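Local coordinates for protein Alpha/beta hydrolase (PDB 4R1D) that binds calcium, is probably a lipase of the alpha/beta hydrolase family and a type VI secretion effector, and forms a complex with Tli4, at residues A[312-315]-A[316-320]; A[399-402]-A[403-406]. All coordinates share one frame; numbering follows the deposited sequence.

Contact 1: residues A[312-315]-A[316-320]; sequences EVTA and IVANS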
# COMPACT_ATOMS: atom_id res chain seq x y z
N GLU A 312 -5.93 2.64 14.53
CA GLU A 312 -6.27 2.48 13.11
C GLU A 312 -5.02 2.38 12.25
O GLU A 312 -4.91 1.52 11.39
CB GLU A 312 -7.17 3.63 12.64
CG GLU A 312 -8.56 3.52 13.25
CD GLU A 312 -9.52 4.60 12.79
OE1 GLU A 312 -9.12 5.51 12.04
OE2 GLU A 312 -10.69 4.55 13.21
N VAL A 313 -4.07 3.27 12.48
CA VAL A 313 -2.86 3.27 11.68
C VAL A 313 -2.04 2.04 12.00
O VAL A 313 -1.53 1.37 11.10
CB VAL A 313 -2.01 4.51 11.94
CG1 VAL A 313 -0.70 4.43 11.16
CG2 VAL A 313 -2.78 5.77 11.56
N THR A 314 -1.89 1.76 13.29
CA THR A 314 -1.05 0.66 13.72
C THR A 314 -1.54 -0.68 13.19
O THR A 314 -0.75 -1.53 12.83
CB THR A 314 -0.94 0.65 15.26
OG1 THR A 314 -0.24 1.82 15.68
CG2 THR A 314 -0.19 -0.58 15.73
N ALA A 315 -2.86 -0.86 13.12
CA ALA A 315 -3.44 -2.10 12.63
C ALA A 315 -3.00 -2.44 11.21
O ALA A 315 -2.86 -3.60 10.85
CB ALA A 315 -4.97 -2.04 12.69
N ILE A 316 -2.82 -1.41 10.40
CA ILE A 316 -2.36 -1.61 9.03
C ILE A 316 -0.83 -1.58 8.90
O ILE A 316 -0.20 -2.54 8.41
CB ILE A 316 -3.04 -0.61 8.09
CG1 ILE A 316 -4.56 -0.71 8.23
CG2 ILE A 316 -2.61 -0.84 6.64
CD1 ILE A 316 -5.31 0.39 7.52
N VAL A 317 -0.21 -0.50 9.39
CA VAL A 317 1.21 -0.29 9.17
C VAL A 317 2.07 -1.37 9.83
O VAL A 317 3.05 -1.82 9.24
CB VAL A 317 1.64 1.12 9.65
CG1 VAL A 317 3.14 1.30 9.55
CG2 VAL A 317 0.91 2.19 8.84
N ALA A 318 1.72 -1.78 11.04
CA ALA A 318 2.56 -2.71 11.79
C ALA A 318 2.57 -4.10 11.17
O ALA A 318 3.37 -4.95 11.57
CB ALA A 318 2.14 -2.77 13.29
N ASN A 319 1.70 -4.33 10.20
CA ASN A 319 1.67 -5.60 9.45
C ASN A 319 2.20 -5.52 8.02
O ASN A 319 2.15 -6.50 7.27
CB ASN A 319 0.24 -6.16 9.42
CG ASN A 319 -0.22 -6.56 10.78
OD1 ASN A 319 -1.18 -6.00 11.31
ND2 ASN A 319 0.47 -7.51 11.38
N SER A 320 2.73 -4.35 7.66
CA SER A 320 3.14 -4.10 6.28
C SER A 320 4.61 -3.73 6.21
O SER A 320 5.04 -2.72 6.76
CB SER A 320 2.30 -2.97 5.68
OG SER A 320 3.00 -2.34 4.62

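Contact 2: residues A[399-402]-A[403-406]; sequences GPRD and NFED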
# COMPACT_ATOMS: atom_id res chain seq x y z
N GLY A 399 1.90 -15.58 16.76
CA GLY A 399 1.75 -14.54 17.77
C GLY A 399 1.95 -13.19 17.13
O GLY A 399 2.87 -13.01 16.35
N PRO A 400 1.07 -12.23 17.46
CA PRO A 400 1.10 -10.90 16.82
C PRO A 400 2.43 -10.19 17.02
O PRO A 400 2.95 -9.57 16.09
CB PRO A 400 -0.03 -10.15 17.53
CG PRO A 400 -0.99 -11.25 17.93
CD PRO A 400 -0.10 -12.40 18.33
N ARG A 401 2.99 -10.29 18.23
CA ARG A 401 4.24 -9.62 18.54
C ARG A 401 5.41 -10.37 17.89
O ARG A 401 6.37 -9.75 17.44
CB ARG A 401 4.41 -9.49 20.06
CG ARG A 401 5.53 -8.59 20.56
CD ARG A 401 5.39 -7.12 20.16
NE ARG A 401 4.40 -6.33 20.90
CZ ARG A 401 4.45 -5.00 20.97
NH1 ARG A 401 5.45 -4.36 20.38
NH2 ARG A 401 3.53 -4.30 21.63
N ASP A 402 5.31 -11.70 17.80
CA ASP A 402 6.32 -12.50 17.10
C ASP A 402 6.43 -12.00 15.67
O ASP A 402 7.52 -11.77 15.16
CB ASP A 402 5.91 -13.98 17.03
CG ASP A 402 6.19 -14.74 18.31
OD1 ASP A 402 6.98 -14.27 19.16
OD2 ASP A 402 5.61 -15.85 18.46
N ASN A 403 5.29 -11.88 15.01
CA ASN A 403 5.26 -11.42 13.62
C ASN A 403 5.85 -10.03 13.49
O ASN A 403 6.68 -9.77 12.62
CB ASN A 403 3.82 -11.42 13.10
CG ASN A 403 3.77 -11.38 11.60
OD1 ASN A 403 4.08 -12.36 10.94
ND2 ASN A 403 3.37 -10.23 11.05
N PHE A 404 5.40 -9.12 14.36
CA PHE A 404 5.87 -7.74 14.33
C PHE A 404 7.37 -7.63 14.54
O PHE A 404 8.05 -6.90 13.81
CB PHE A 404 5.10 -6.89 15.35
CG PHE A 404 5.61 -5.48 15.47
CD1 PHE A 404 5.48 -4.59 14.41
CD2 PHE A 404 6.23 -5.05 16.63
CE1 PHE A 404 5.96 -3.29 14.51
CE2 PHE A 404 6.70 -3.74 16.74
CZ PHE A 404 6.57 -2.87 15.68
N GLU A 405 7.92 -8.34 15.53
CA GLU A 405 9.36 -8.24 15.78
C GLU A 405 10.19 -8.80 14.62
O GLU A 405 11.24 -8.25 14.27
CB GLU A 405 9.72 -8.90 17.12
CG GLU A 405 9.07 -8.18 18.29
CD GLU A 405 9.44 -8.76 19.63
OE1 GLU A 405 10.22 -9.73 19.68
OE2 GLU A 405 8.96 -8.24 20.65
N ASP A 406 9.72 -9.90 14.03
CA ASP A 406 10.41 -10.43 12.86
C ASP A 406 10.35 -9.43 11.70
O ASP A 406 11.32 -9.31 10.93
CB ASP A 406 9.83 -11.79 12.44
CG ASP A 406 10.55 -12.96 13.11
OD1 ASP A 406 11.55 -12.69 13.79
OD2 ASP A 406 10.13 -14.13 12.92
O HOH W 1 8.00 -5.57 20.17

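Contact 1: residues A[312-315]-A[316-320]
The carbonyl oxygen V313 O takes two backbone N-H groups from the next turn. V317 N donates to V313 O at 2.9 Å, and the bond is nearly straight, with an N-H...O angle of 171°. The second donor is I316 N, which reaches V313 O at 3.1 Å in a weak, bent bond. The side chains follow the same spacing. V313 and V317 lie side by side and point the same way. V313 CG1 meets V317 CG2 at 3.6 Å. CG1 of V313 stands anti to its own backbone N (chi1 176°), which puts that methyl beside the carbonyl carbon and next to V317. One residue on, A318 N binds T314 O at 3.1 Å, and T314 CG2 comes to 4.0 Å from A318 CB. The hydroxyl of T314 is turned back to the carbonyl of A310. These bonds lie in the C-terminal part of helix 310-317; a type I beta turn spans V317 to S320. In that turn S320 N binds V317 O at 3.0 Å. V317 and A318 both pack on M294 of helix 289-296, while I316 touches R102 of helix 99-105. S320 OG caps the next helix by binding A323 N, and it also bonds to L212 O.

Contact 2: residues A[399-402]-A[403-406]
R401 and F404 lie side by side and point the same way from the helix. The guanidinium and ring planes are 78° apart, and R401 NH1 stands 3.9 Å from F404 CD2. With chi1 at -169° the R401 chain leaves beside its carbonyl carbon, then bends at chi2 and chi3, which brings NH1 to the phenylalanine. E405 crosses R401 at a slant. Its OE2 touches the aliphatic part, 3.4 Å from R401 CG, and makes no direct ion pair with the guanidinium. A water joins the two polar ends instead. It accepts from R401 NH1 at 2.8 Å and donates to E405 OE2 at 2.9 Å, and it sits at the edge of the F404 ring, in its plane. R401 NH2 is bound by S384 and the carbonyl of V379. E405 OE1 forms a salt bridge with K91 of the partner chain, and D402 and D406 bond to S115 and T92 of that chain. In the backbone, E405 N binds R401 O at 2.8 Å, and N403 N binds G399 O at 3.0 Å. G399 is the N-cap residue, and these i to i+4 bonds form the first turns of helix 400-421.

How the contacts relate
The chain meets contact 1 first, in the C-terminal part of helix 310-317 and the turn after it, and contact 2 later, at the start of helix 400-421. Neither closes a long loop: each is a local turn of continuous chain. They lie in series, neither nested nor crossed. Helix 321-324, strands 339-342 and 358-359 and helix 365-370 come between them in sequence. The centres of contact 1 and contact 2 are about 13 Å apart, and the two touch. A318 O packs on F404 CD1 at 3.6 Å. L387 lies against both A318 and P400. The C-terminal side of one helix is thus packed on the start of another, and the second helix also meets the partner chain.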